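Local coordinates for protein 3',5'-cyclic-nucleotide phosphodiesterase 1 (Saccharomyces cerevisiae, PDB 4OJV) that is a zinc-binding member of the class-II phosphodiesterase family and has the metallo-beta-lactamase-like fold, in which two beta-sheets pack between helices, at residues E34-D39 with Q197-F202; D123-H128 with T154-P159; H160-L165 with L186-L191. One frame throughout, in Å; residues are numbered along the deposited sequence.

Contact 1: E34-D39 with Q197-F202; sequences ELIAVD and QKCTIF
The F202 ring meets segment 34-39 with its outer end and with its CD2-CE2 side. At its edge, close to the ring plane, sits the backbone oxygen of E34, with E34 O 3.2 Å from F202 CZ. The C-H edge of the ring thus faces a carbonyl oxygen. L35 CA and I36 CD1 approach the ring obliquely. W204 also meets the F202 ring, with the two planes about 50° apart. The I36 side chain slides past F202 in the opposite direction, and I36 CD1 lies 3.6 Å from F202 CD2. The chain of I36 is extended at its outer bond (chi2 171°). This carries CD1 out between two partners, because I36 CD1 is also 3.8 Å from C199 SG. No hydrogen bond links the two segments, and the buried part of the contact is mainly apolar.

Strand 35-38 belongs to one mixed sheet of the protein. Strand 197-198 is an outermost strand of the other. The contact therefore joins the two sheets of the metallo-beta-lactamase-like fold, near the edge of the second one. W204 on the next strand extends the join, as it touches both I36 and C199.

At the outer end, E34 and I201 cross at about a right angle. E34 CG is 4.0 Å from I201 CG1. E34 bends at chi2 (82°), and its aliphatic part makes this touch. I201 is exposed here.

Contact 2: D123-H128 with T154-P159; sequences DYYITH and TIWGLP. With ZN (zinc ion), chain D.
W156 reaches D123 through its indole N-H. The bond from W156 NE1 to D123 OD1 is 2.8 Å long and almost perfectly straight. The oxygen lies in the indole plane, but the donor meets it from 41° out of the carboxylate plane. D123 OD2 is taken by T200 OG1, so both carboxylate oxygens have a partner. W156 CG stands anti to its carbonyl carbon (chi1 -57°), as does CG of Y125. The two side chains run side by side, and the Y125 ring makes an offset stack on the five-membered ring of W156, with planes 8° apart. T154 CG2 lies over the rim of the opposite indole face.

The backbones pair as parallel strands. Y124 N donates to T154 O (2.9 Å), W156 N to Y124 O (2.8 Å) and I126 N to W156 O (3.0 Å). Further along, a water joins the segments: it donates to I126 O and accepts from L158 N. Y228 OH also bonds I126 O. T226 OG1 and H160 NE2 bond T127 O.

H128 uses both ring nitrogens. ND1 donates to T127 OG1, which fixes the ring rotation, and H128 NE2 binds zinc at 2.2 Å. H128 opens the HxHxDH metal motif of the family.

The two strands belong to a beta-alpha-beta unit. Helix 135-140 covers the side of Y124 and I155 through L137. Strands 35-38 and 186-190 flank the pair.

Contact 3: H160-L165 with L186-L191; sequences HTIDVL and LKLKCL
I162 fills the tight part of this contact, using all its branches. I162 CB lies 3.6 Å from C190 SG. I162 CG2 touches the same sulfur and L188 CB. I162 CG1 rests 3.6 Å from the backbone oxygen K189 O, and CD1 is equally near that atom. The outer bond turns CD1 back (chi2 -62°), which lets both carbons touch the carbonyl. I162 CD1 also lies 4.0 Å from L188 CD2. The side chains of I162 and L188 slide past each other in opposite directions. One turn further along the helix, L165 crosses L188 at a slant, with L165 CD1 3.9 Å from L188 CD2. That one methyl of L188 is therefore shared by I162 and L165. I155 of the neighbouring strand touches both leucines and continues the buried side.

The contact lies within a beta-alpha-beta crossover, in which helix 159-169 links strand 153-157 to strand 186-190. The helix segment runs roughly opposite to the strand segment, at 150°, with axes 8.3 Å apart. Strand 186-190 is outermost in its sheet within this chain, so the helix packs over a sheet border.

C190 is exposed as a residue, though its sulfur belongs to the tight part. The loose side falls to K189, whose CB points away from the helix, and to exposed D163, which makes no close contact with the strand segment. Away from that segment, V164 of the helix packs on I174 of the second subunit.

Overall arrangement
All three contacts reach one mixed sheet, whose neighbouring strands run 35-38, 121-125, 153-157, 186-190, and contact 1 joins it to the second sheet. Contacts 2 and 3 have centres about 6 Å apart. Their strands pair through I155 N to K187 O and K189 N to I155 O, both 2.8 Å. Contact 1 is centred about 10 Å from contact 2 and 15 Å from contact 3. In the joint between contacts 1 and 2, D39 OD1 lies 2.7 Å from T127 N, a probable hydrogen bond just before H128. D39 OD2 bonds H133 of the other zinc site, so D39 is a second-shell residue. Contact 2 alone supplies a zinc ligand, while the side chain of L165 in contact 3 is about 12 Å from a zinc ion.

Contact 1: E34-D39 with Q197-F202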
ATOM      1  N   GLU A  34      19.535  14.147  -3.740  1.00 13.69           N
ATOM      2  CA  GLU A  34      18.200  14.725  -3.708  1.00 13.51           C
ATOM      3  C   GLU A  34      17.336  14.223  -4.852  1.00 13.30           C
ATOM      4  O   GLU A  34      17.794  14.056  -5.981  1.00 13.92           O
ATOM      5  CB  GLU A  34      18.271  16.255  -3.707  1.00 15.59           C
ATOM      6  CG  GLU A  34      18.782  16.851  -2.399  1.00 18.38           C
ATOM      7  CD  GLU A  34      20.297  16.865  -2.276  1.00 19.76           C
ATOM      8  OE1 GLU A  34      20.997  16.641  -3.283  1.00 19.55           O
ATOM      9  OE2 GLU A  34      20.796  17.117  -1.155  1.00 27.41           O
ATOM     10  N   LEU A  35      16.067  13.983  -4.527  1.00 12.10           N
ATOM     11  CA  LEU A  35      15.086  13.436  -5.450  1.00 11.56           C
ATOM     12  C   LEU A  35      13.744  14.122  -5.234  1.00 11.07           C
ATOM     13  O   LEU A  35      13.413  14.497  -4.098  1.00 13.46           O
ATOM     14  CB  LEU A  35      14.904  11.935  -5.199  1.00 11.82           C
ATOM     15  CG  LEU A  35      16.127  11.044  -5.405  1.00 12.63           C
ATOM     16  CD1 LEU A  35      15.908   9.649  -4.838  1.00 14.16           C
ATOM     17  CD2 LEU A  35      16.493  10.984  -6.883  1.00 14.22           C
ATOM     18  N   ILE A  36      12.977  14.279  -6.312  1.00 10.74           N
ATOM     19  CA  ILE A  36      11.589  14.731  -6.253  1.00 11.63           C
ATOM     20  C   ILE A  36      10.681  13.527  -6.476  1.00 10.04           C
ATOM     21  O   ILE A  36      10.985  12.676  -7.309  1.00 10.66           O
ATOM     22  CB  ILE A  36      11.291  15.792  -7.355  1.00 14.44           C
ATOM     23  CG1 ILE A  36      11.909  17.149  -6.981  1.00 15.88           C
ATOM     24  CG2 ILE A  36       9.790  15.881  -7.645  1.00 15.09           C
ATOM     25  CD1 ILE A  36      11.838  18.156  -8.105  1.00 18.14           C
ATOM     26  N   ALA A  37       9.564  13.452  -5.758  1.00  9.58           N
ATOM     27  CA  ALA A  37       8.517  12.478  -6.059  1.00  9.29           C
ATOM     28  C   ALA A  37       7.288  13.193  -6.613  1.00  9.50           C
ATOM     29  O   ALA A  37       6.876  14.233  -6.085  1.00 11.08           O
ATOM     30  CB  ALA A  37       8.146  11.691  -4.812  1.00 10.33           C
ATOM     31  N   VAL A  38       6.700  12.642  -7.673  1.00  8.96           N
ATOM     32  CA  VAL A  38       5.363  13.032  -8.091  1.00  8.70           C
ATOM     33  C   VAL A  38       4.429  11.932  -7.652  1.00  9.02           C
ATOM     34  O   VAL A  38       4.577  10.769  -8.045  1.00  9.20           O
ATOM     35  CB  VAL A  38       5.238  13.299  -9.602  1.00  9.89           C
ATOM     36  CG1 VAL A  38       3.839  13.820  -9.910  1.00 11.52           C
ATOM     37  CG2 VAL A  38       6.303  14.287 -10.062  1.00 12.13           C
ATOM     38  N   ASP A  39       3.461  12.329  -6.829  1.00  8.76           N
ATOM     39  CA  ASP A  39       2.597  11.403  -6.118  1.00  8.98           C
ATOM     40  C   ASP A  39       3.351  10.524  -5.125  1.00  8.54           C
ATOM     41  O   ASP A  39       4.580  10.623  -4.975  1.00 10.06           O
ATOM     42  CB  ASP A  39       1.635  10.665  -7.053  1.00  9.16           C
ATOM     43  CG  ASP A  39       0.428  11.520  -7.399  1.00  8.92           C
ATOM     44  OD1 ASP A  39       0.139  12.454  -6.604  1.00 10.02           O
ATOM     45  OD2 ASP A  39      -0.230  11.261  -8.425  1.00  9.88           O
ATOM     46  N   GLN A 197       6.432  28.218 -10.346  1.00 22.00           N
ATOM     47  CA  GLN A 197       7.031  28.154  -9.033  1.00 22.33           C
ATOM     48  C   GLN A 197       8.381  27.432  -9.134  1.00 20.67           C
ATOM     49  O   GLN A 197       8.676  26.801 -10.153  1.00 22.85           O
ATOM     50  CB  GLN A 197       6.007  27.558  -8.049  1.00 24.91           C
ATOM     51  CG  GLN A 197       4.892  28.575  -7.747  1.00 25.82           C
ATOM     52  CD  GLN A 197       3.491  27.996  -7.524  1.00 23.02           C
ATOM     53  OE1 GLN A 197       2.897  27.347  -8.407  1.00 22.04           O
ATOM     54  NE2 GLN A 197       2.935  28.274  -6.350  1.00 19.09           N
ATOM     55  N   LYS A 198       9.239  27.576  -8.135  1.00 24.00           N
ATOM     56  CA  LYS A 198      10.584  27.017  -8.248  1.00 24.49           C
ATOM     57  C   LYS A 198      10.726  25.742  -7.440  1.00 24.31           C
ATOM     58  O   LYS A 198      10.202  25.638  -6.327  1.00 24.66           O
ATOM     59  CB  LYS A 198      11.646  28.036  -7.815  1.00 27.56           C
ATOM     60  CG  LYS A 198      11.539  29.405  -8.481  1.00 29.07           C
ATOM     61  CD  LYS A 198      11.796  29.337  -9.980  1.00 31.45           C
ATOM     62  CE  LYS A 198      11.487  30.661 -10.660  1.00 33.21           C
ATOM     63  NZ  LYS A 198      11.556  30.560 -12.145  1.00 28.66           N
ATOM     64  N   CYS A 199      11.421  24.764  -8.015  1.00 21.30           N
ATOM     65  CA  CYS A 199      11.828  23.587  -7.259  1.00 19.65           C
ATOM     66  C   CYS A 199      12.933  23.990  -6.287  1.00 20.68           C
ATOM     67  O   CYS A 199      13.664  24.958  -6.529  1.00 21.63           O
ATOM     68  CB  CYS A 199      12.315  22.471  -8.181  1.00 19.46           C
ATOM     69  SG  CYS A 199      11.028  21.703  -9.197  1.00 19.85           S
ATOM     70  N   THR A 200      13.057  23.245  -5.194  1.00 20.45           N
ATOM     71  CA  THR A 200      13.916  23.630  -4.072  1.00 21.19           C
ATOM     72  C   THR A 200      15.401  23.355  -4.310  1.00 20.83           C
ATOM     73  O   THR A 200      16.256  24.121  -3.863  1.00 25.87           O
ATOM     74  CB  THR A 200      13.469  22.943  -2.762  1.00 21.85           C
ATOM     75  OG1 THR A 200      13.720  21.536  -2.844  1.00 23.64           O
ATOM     76  CG2 THR A 200      11.986  23.179  -2.500  1.00 23.39           C
ATOM     77  N   ILE A 201      15.721  22.261  -4.994  1.00 19.75           N
ATOM     78  CA  ILE A 201      17.133  21.910  -5.207  1.00 21.77           C
ATOM     79  C   ILE A 201      17.506  21.957  -6.685  1.00 21.30           C
ATOM     80  O   ILE A 201      18.522  22.566  -7.061  1.00 21.98           O
ATOM     81  CB  ILE A 201      17.506  20.531  -4.595  1.00 22.56           C
ATOM     82  CG1 ILE A 201      17.193  20.489  -3.091  1.00 26.23           C
ATOM     83  CG2 ILE A 201      18.966  20.163  -4.876  1.00 23.81           C
ATOM     84  CD1 ILE A 201      18.083  21.350  -2.210  1.00 28.68           C
ATOM     85  N   PHE A 202      16.686  21.335  -7.530  1.00 16.21           N
ATOM     86  CA  PHE A 202      17.011  21.297  -8.947  1.00 15.37           C
ATOM     87  C   PHE A 202      16.690  22.645  -9.576  1.00 14.82           C
ATOM     88  O   PHE A 202      15.761  23.318  -9.139  1.00 14.91           O
ATOM     89  CB  PHE A 202      16.249  20.191  -9.684  1.00 14.39           C
ATOM     90  CG  PHE A 202      16.356  18.826  -9.048  1.00 13.54           C
ATOM     91  CD1 PHE A 202      17.537  18.384  -8.450  1.00 13.79           C
ATOM     92  CD2 PHE A 202      15.269  17.955  -9.093  1.00 13.12           C
ATOM     93  CE1 PHE A 202      17.617  17.122  -7.876  1.00 14.47           C
ATOM     94  CE2 PHE A 202      15.345  16.692  -8.525  1.00 13.06           C
ATOM     95  CZ  PHE A 202      16.519  16.276  -7.921  1.00 13.91           C
TER

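Contact 2: D123-H128 with T154-P159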
ATOM      1  N   ASP A 123      10.983  16.370  -1.625  1.00 13.46           N
ATOM      2  CA  ASP A 123       9.766  17.065  -1.999  1.00 11.73           C
ATOM      3  C   ASP A 123       8.859  16.093  -2.737  1.00 10.56           C
ATOM      4  O   ASP A 123       9.302  15.390  -3.647  1.00 10.79           O
ATOM      5  CB  ASP A 123      10.065  18.243  -2.951  1.00 14.52           C
ATOM      6  CG  ASP A 123      10.893  19.365  -2.315  1.00 15.99           C
ATOM      7  OD1 ASP A 123      10.364  20.147  -1.509  1.00 16.13           O
ATOM      8  OD2 ASP A 123      12.061  19.498  -2.706  1.00 20.28           O
ATOM      9  N   TYR A 124       7.587  16.078  -2.353  1.00  9.48           N
ATOM     10  CA  TYR A 124       6.539  15.381  -3.090  1.00  9.28           C
ATOM     11  C   TYR A 124       5.621  16.412  -3.724  1.00  9.72           C
ATOM     12  O   TYR A 124       5.261  17.399  -3.066  1.00 11.43           O
ATOM     13  CB  TYR A 124       5.679  14.541  -2.153  1.00  9.78           C
ATOM     14  CG  TYR A 124       6.323  13.351  -1.490  1.00  9.67           C
ATOM     15  CD1 TYR A 124       7.146  13.503  -0.379  1.00 11.28           C
ATOM     16  CD2 TYR A 124       6.058  12.062  -1.943  1.00 10.01           C
ATOM     17  CE1 TYR A 124       7.709  12.400   0.248  1.00 12.41           C
ATOM     18  CE2 TYR A 124       6.612  10.953  -1.317  1.00 10.78           C
ATOM     19  CZ  TYR A 124       7.434  11.135  -0.226  1.00 11.52           C
ATOM     20  OH  TYR A 124       7.972  10.052   0.431  1.00 13.07           O
ATOM     21  N   TYR A 125       5.221  16.164  -4.970  1.00  9.14           N
ATOM     22  CA  TYR A 125       4.195  16.957  -5.637  1.00  9.11           C
ATOM     23  C   TYR A 125       3.008  16.036  -5.835  1.00  9.26           C
ATOM     24  O   TYR A 125       3.046  15.128  -6.663  1.00  9.82           O
ATOM     25  CB  TYR A 125       4.736  17.523  -6.961  1.00 10.15           C
ATOM     26  CG  TYR A 125       5.827  18.534  -6.709  1.00  9.79           C
ATOM     27  CD1 TYR A 125       7.156  18.134  -6.591  1.00 10.33           C
ATOM     28  CD2 TYR A 125       5.527  19.883  -6.521  1.00 11.28           C
ATOM     29  CE1 TYR A 125       8.159  19.057  -6.327  1.00 12.09           C
ATOM     30  CE2 TYR A 125       6.517  20.806  -6.248  1.00 11.79           C
ATOM     31  CZ  TYR A 125       7.825  20.385  -6.146  1.00 12.20           C
ATOM     32  OH  TYR A 125       8.825  21.296  -5.881  1.00 15.85           O
ATOM     33  N   ILE A 126       1.966  16.249  -5.040  1.00  9.28           N
ATOM     34  CA  ILE A 126       0.827  15.338  -5.001  1.00  9.60           C
ATOM     35  C   ILE A 126      -0.271  15.873  -5.908  1.00  9.49           C
ATOM     36  O   ILE A 126      -0.577  17.071  -5.882  1.00 10.15           O
ATOM     37  CB  ILE A 126       0.317  15.151  -3.546  1.00  9.84           C
ATOM     38  CG1 ILE A 126       1.453  14.654  -2.631  1.00 10.53           C
ATOM     39  CG2 ILE A 126      -0.887  14.210  -3.500  1.00 10.56           C
ATOM     40  CD1 ILE A 126       2.076  13.323  -3.020  1.00 11.04           C
ATOM     41  N   THR A 127      -0.842  14.987  -6.721  1.00  9.42           N
ATOM     42  CA  THR A 127      -1.843  15.411  -7.701  1.00  9.47           C
ATOM     43  C   THR A 127      -3.250  15.493  -7.114  1.00  9.43           C
ATOM     44  O   THR A 127      -4.037  16.368  -7.457  1.00 10.56           O
ATOM     45  CB  THR A 127      -1.847  14.490  -8.939  1.00  9.76           C
ATOM     46  OG1 THR A 127      -2.267  13.166  -8.559  1.00  9.76           O
ATOM     47  CG2 THR A 127      -0.471  14.475  -9.621  1.00 10.35           C
ATOM     48  N   HIS A 128      -3.571  14.537  -6.254  1.00 10.37           N
ATOM     49  CA  HIS A 128      -4.850  14.504  -5.550  1.00 10.27           C
ATOM     50  C   HIS A 128      -4.726  13.546  -4.399  1.00  9.60           C
ATOM     51  O   HIS A 128      -3.821  12.711  -4.397  1.00  9.75           O
ATOM     52  CB  HIS A 128      -6.028  14.184  -6.483  1.00 10.46           C
ATOM     53  CG  HIS A 128      -6.050  12.768  -7.038  1.00 10.29           C
ATOM     54  ND1 HIS A 128      -5.078  12.256  -7.839  1.00 10.80           N
ATOM     55  CD2 HIS A 128      -7.020  11.775  -6.909  1.00 10.97           C
ATOM     56  CE1 HIS A 128      -5.429  10.995  -8.209  1.00 11.09           C
ATOM     57  NE2 HIS A 128      -6.620  10.703  -7.647  1.00 11.57           N
ATOM     58  N   THR A 154       8.926  17.920   2.340  1.00 12.46           N
ATOM     59  CA  THR A 154       7.826  18.828   2.072  1.00 12.02           C
ATOM     60  C   THR A 154       6.868  18.181   1.082  1.00 11.01           C
ATOM     61  O   THR A 154       7.292  17.608   0.065  1.00 11.81           O
ATOM     62  CB  THR A 154       8.325  20.182   1.524  1.00 13.79           C
ATOM     63  OG1 THR A 154       9.246  20.758   2.454  1.00 17.14           O
ATOM     64  CG2 THR A 154       7.168  21.147   1.318  1.00 15.33           C
ATOM     65  N   ILE A 155       5.579  18.266   1.392  1.00 10.38           N
ATOM     66  CA  ILE A 155       4.505  17.768   0.539  1.00 10.76           C
ATOM     67  C   ILE A 155       3.834  19.000  -0.065  1.00 10.68           C
ATOM     68  O   ILE A 155       3.302  19.844   0.678  1.00 11.08           O
ATOM     69  CB  ILE A 155       3.461  16.966   1.348  1.00 11.52           C
ATOM     70  CG1 ILE A 155       4.097  15.772   2.073  1.00 12.91           C
ATOM     71  CG2 ILE A 155       2.334  16.512   0.437  1.00 12.52           C
ATOM     72  CD1 ILE A 155       3.243  15.224   3.203  1.00 15.06           C
ATOM     73  N   TRP A 156       3.897  19.111  -1.390  1.00 10.56           N
ATOM     74  CA  TRP A 156       3.319  20.222  -2.136  1.00 10.71           C
ATOM     75  C   TRP A 156       2.074  19.796  -2.849  1.00 10.96           C
ATOM     76  O   TRP A 156       1.962  18.655  -3.321  1.00 10.85           O
ATOM     77  CB  TRP A 156       4.289  20.705  -3.194  1.00 11.63           C
ATOM     78  CG  TRP A 156       5.634  21.143  -2.703  1.00 12.07           C
ATOM     79  CD1 TRP A 156       6.767  20.366  -2.512  1.00 13.09           C
ATOM     80  CD2 TRP A 156       6.038  22.508  -2.369  1.00 14.06           C
ATOM     81  NE1 TRP A 156       7.820  21.138  -2.090  1.00 13.39           N
ATOM     82  CE2 TRP A 156       7.448  22.434  -1.987  1.00 14.47           C
ATOM     83  CE3 TRP A 156       5.395  23.741  -2.356  1.00 16.00           C
ATOM     84  CZ2 TRP A 156       8.164  23.560  -1.598  1.00 17.51           C
ATOM     85  CZ3 TRP A 156       6.126  24.870  -1.968  1.00 18.24           C
ATOM     86  CH2 TRP A 156       7.476  24.777  -1.594  1.00 19.07           C
ATOM     87  N   GLY A 157       1.136  20.722  -3.010  1.00 10.92           N
ATOM     88  CA  GLY A 157      -0.062  20.455  -3.788  1.00 11.70           C
ATOM     89  C   GLY A 157      -0.902  21.701  -3.924  1.00 11.73           C
ATOM     90  O   GLY A 157      -0.659  22.701  -3.247  1.00 12.49           O
ATOM     91  N   LEU A 158      -1.890  21.640  -4.799  1.00 11.18           N
ATOM     92  CA  LEU A 158      -2.930  22.651  -4.832  1.00 12.42           C
ATOM     93  C   LEU A 158      -3.788  22.520  -3.569  1.00 12.80           C
ATOM     94  O   LEU A 158      -3.748  21.490  -2.895  1.00 12.14           O
ATOM     95  CB  LEU A 158      -3.774  22.487  -6.101  1.00 12.80           C
ATOM     96  CG  LEU A 158      -3.075  22.760  -7.443  1.00 13.69           C
ATOM     97  CD1 LEU A 158      -4.046  22.524  -8.589  1.00 15.10           C
ATOM     98  CD2 LEU A 158      -2.472  24.157  -7.511  1.00 16.24           C
ATOM     99  N   PRO A 159      -4.573  23.564  -3.230  1.00 13.68           N
ATOM    100  CA  PRO A 159      -5.392  23.485  -2.011  1.00 13.79           C
ATOM    101  C   PRO A 159      -6.332  22.277  -1.922  1.00 12.92           C
ATOM    102  O   PRO A 159      -6.513  21.735  -0.832  1.00 13.94           O
ATOM    103  CB  PRO A 159      -6.184  24.794  -2.043  1.00 16.84           C
ATOM    104  CG  PRO A 159      -5.282  25.737  -2.767  1.00 16.78           C
ATOM    105  CD  PRO A 159      -4.620  24.909  -3.839  1.00 15.42           C
TER
HETATM  106 ZN    ZN D 403      -7.992   9.083  -8.129  1.00 14.28          ZN
HETATM  107  O   HOH W   1      -2.542  19.026  -5.962  1.00 10.89           O
HETATM  108  O   HOH W   2      -6.925   7.616  -7.537  1.00 13.33           O

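Contact 3: H160-L165 with L186-L191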
ATOM      1  N   HIS A 160      -6.902  21.823  -3.034  1.00 13.62           N
ATOM      2  CA  HIS A 160      -7.829  20.672  -2.981  1.00 14.47           C
ATOM      3  C   HIS A 160      -7.152  19.421  -2.458  1.00 14.31           C
ATOM      4  O   HIS A 160      -7.805  18.509  -1.950  1.00 15.68           O
ATOM      5  CB  HIS A 160      -8.489  20.409  -4.338  1.00 14.61           C
ATOM      6  CG  HIS A 160      -7.575  19.758  -5.352  1.00 14.41           C
ATOM      7  ND1 HIS A 160      -6.913  20.462  -6.289  1.00 14.69           N
ATOM      8  CD2 HIS A 160      -7.235  18.421  -5.547  1.00 14.64           C
ATOM      9  CE1 HIS A 160      -6.185  19.618  -7.047  1.00 13.87           C
ATOM     10  NE2 HIS A 160      -6.377  18.374  -6.585  1.00 14.72           N
ATOM     11  N   THR A 161      -5.831  19.374  -2.591  1.00 12.80           N
ATOM     12  CA  THR A 161      -5.031  18.278  -2.065  1.00 11.80           C
ATOM     13  C   THR A 161      -4.573  18.575  -0.641  1.00 10.66           C
ATOM     14  O   THR A 161      -4.797  17.774   0.260  1.00 10.94           O
ATOM     15  CB  THR A 161      -3.821  18.030  -2.973  1.00 11.98           C
ATOM     16  OG1 THR A 161      -4.283  17.583  -4.254  1.00 12.55           O
ATOM     17  CG2 THR A 161      -2.892  16.988  -2.381  1.00 12.00           C
ATOM     18  N   ILE A 162      -3.938  19.726  -0.434  1.00 11.51           N
ATOM     19  CA  ILE A 162      -3.319  20.012   0.852  1.00 12.48           C
ATOM     20  C   ILE A 162      -4.337  20.074   1.990  1.00 12.28           C
ATOM     21  O   ILE A 162      -4.109  19.531   3.069  1.00 12.04           O
ATOM     22  CB  ILE A 162      -2.452  21.290   0.787  1.00 13.45           C
ATOM     23  CG1 ILE A 162      -1.270  21.084  -0.177  1.00 14.69           C
ATOM     24  CG2 ILE A 162      -1.989  21.711   2.179  1.00 14.46           C
ATOM     25  CD1 ILE A 162      -0.293  19.989   0.222  1.00 14.81           C
ATOM     26  N   ASP A 163      -5.476  20.714   1.728  1.00 11.72           N
ATOM     27  CA  ASP A 163      -6.509  20.850   2.756  1.00 13.03           C
ATOM     28  C   ASP A 163      -7.020  19.475   3.193  1.00 11.17           C
ATOM     29  O   ASP A 163      -7.277  19.239   4.375  1.00 11.78           O
ATOM     30  CB  ASP A 163      -7.662  21.729   2.260  1.00 14.71           C
ATOM     31  CG  ASP A 163      -7.257  23.187   2.047  1.00 17.82           C
ATOM     32  OD1 ASP A 163      -6.191  23.614   2.536  1.00 22.25           O
ATOM     33  OD2 ASP A 163      -8.035  23.907   1.388  1.00 23.54           O
ATOM     34  N   VAL A 164      -7.151  18.562   2.234  1.00 11.04           N
ATOM     35  CA  VAL A 164      -7.610  17.215   2.534  1.00 10.95           C
ATOM     36  C   VAL A 164      -6.560  16.438   3.324  1.00 10.42           C
ATOM     37  O   VAL A 164      -6.891  15.731   4.271  1.00 10.71           O
ATOM     38  CB  VAL A 164      -8.006  16.477   1.243  1.00 11.09           C
ATOM     39  CG1 VAL A 164      -8.253  14.996   1.497  1.00 12.06           C
ATOM     40  CG2 VAL A 164      -9.249  17.127   0.660  1.00 12.26           C
ATOM     41  N   LEU A 165      -5.286  16.572   2.959  1.00 10.19           N
ATOM     42  CA  LEU A 165      -4.237  15.884   3.715  1.00 10.38           C
ATOM     43  C   LEU A 165      -4.211  16.362   5.174  1.00 10.56           C
ATOM     44  O   LEU A 165      -4.048  15.558   6.103  1.00 11.10           O
ATOM     45  CB  LEU A 165      -2.868  16.064   3.051  1.00 10.93           C
ATOM     46  CG  LEU A 165      -2.720  15.433   1.664  1.00 12.01           C
ATOM     47  CD1 LEU A 165      -1.313  15.672   1.140  1.00 13.57           C
ATOM     48  CD2 LEU A 165      -3.061  13.948   1.643  1.00 14.18           C
ATOM     49  N   LEU A 186       8.286  17.171   8.602  1.00 13.58           N
ATOM     50  CA  LEU A 186       7.305  16.968   7.541  1.00 12.98           C
ATOM     51  C   LEU A 186       6.430  18.201   7.459  1.00 12.54           C
ATOM     52  O   LEU A 186       5.823  18.590   8.457  1.00 14.46           O
ATOM     53  CB  LEU A 186       6.442  15.732   7.796  1.00 14.56           C
ATOM     54  CG  LEU A 186       5.535  15.320   6.625  1.00 14.78           C
ATOM     55  CD1 LEU A 186       6.339  14.924   5.387  1.00 17.25           C
ATOM     56  CD2 LEU A 186       4.616  14.184   7.036  1.00 17.81           C
ATOM     57  N   LYS A 187       6.380  18.823   6.285  1.00 12.77           N
ATOM     58  CA  LYS A 187       5.608  20.044   6.072  1.00 13.94           C
ATOM     59  C   LYS A 187       4.639  19.892   4.918  1.00 13.00           C
ATOM     60  O   LYS A 187       4.945  19.206   3.947  1.00 14.02           O
ATOM     61  CB  LYS A 187       6.544  21.212   5.753  1.00 16.24           C
ATOM     62  CG  LYS A 187       7.396  21.680   6.920  1.00 20.01           C
ATOM     63  CD  LYS A 187       8.197  22.908   6.513  1.00 24.17           C
ATOM     64  CE  LYS A 187       9.206  23.308   7.577  1.00 25.58           C
ATOM     65  NZ  LYS A 187      10.368  22.378   7.619  1.00 29.74           N
ATOM     66  N   LEU A 188       3.479  20.533   5.026  1.00 13.24           N
ATOM     67  CA  LEU A 188       2.512  20.656   3.930  1.00 13.23           C
ATOM     68  C   LEU A 188       2.550  22.077   3.394  1.00 13.23           C
ATOM     69  O   LEU A 188       2.435  23.031   4.177  1.00 16.26           O
ATOM     70  CB  LEU A 188       1.094  20.357   4.423  1.00 15.34           C
ATOM     71  CG  LEU A 188       0.743  18.923   4.819  1.00 16.37           C
ATOM     72  CD1 LEU A 188      -0.586  18.863   5.551  1.00 19.07           C
ATOM     73  CD2 LEU A 188       0.668  18.044   3.584  1.00 18.94           C
ATOM     74  N   LYS A 189       2.703  22.232   2.080  1.00 13.16           N
ATOM     75  CA  LYS A 189       2.760  23.558   1.473  1.00 13.97           C
ATOM     76  C   LYS A 189       1.896  23.634   0.225  1.00 13.83           C
ATOM     77  O   LYS A 189       1.892  22.727  -0.615  1.00 13.93           O
ATOM     78  CB  LYS A 189       4.204  23.938   1.156  1.00 16.66           C
ATOM     79  CG  LYS A 189       5.046  24.207   2.391  1.00 19.63           C
ATOM     80  CD  LYS A 189       6.407  24.771   2.030  1.00 23.80           C
ATOM     81  CE  LYS A 189       7.309  24.834   3.251  1.00 29.35           C
ATOM     82  NZ  LYS A 189       8.596  25.510   2.937  1.00 33.36           N
ATOM     83  N   CYS A 190       1.147  24.722   0.106  1.00 15.06           N
ATOM     84  CA  CYS A 190       0.287  24.933  -1.051  1.00 15.75           C
ATOM     85  C   CYS A 190       1.019  25.594  -2.206  1.00 14.88           C
ATOM     86  O   CYS A 190       1.964  26.369  -2.013  1.00 18.27           O
ATOM     87  CB  CYS A 190      -0.942  25.764  -0.679  1.00 19.76           C
ATOM     88  SG  CYS A 190      -2.303  24.830   0.059  1.00 23.53           S
ATOM     89  N   LEU A 191       0.560  25.265  -3.408  1.00 14.13           N
ATOM     90  CA  LEU A 191       0.977  25.904  -4.640  1.00 14.87           C
ATOM     91  C   LEU A 191      -0.209  26.672  -5.204  1.00 15.95           C
ATOM     92  O   LEU A 191      -1.364  26.303  -4.981  1.00 17.00           O
ATOM     93  CB  LEU A 191       1.411  24.851  -5.659  1.00 15.05           C
ATOM     94  CG  LEU A 191       2.647  24.022  -5.323  1.00 16.05           C
ATOM     95  CD1 LEU A 191       2.705  22.802  -6.238  1.00 17.50           C
ATOM     96  CD2 LEU A 191       3.918  24.852  -5.436  1.00 18.15           C
TER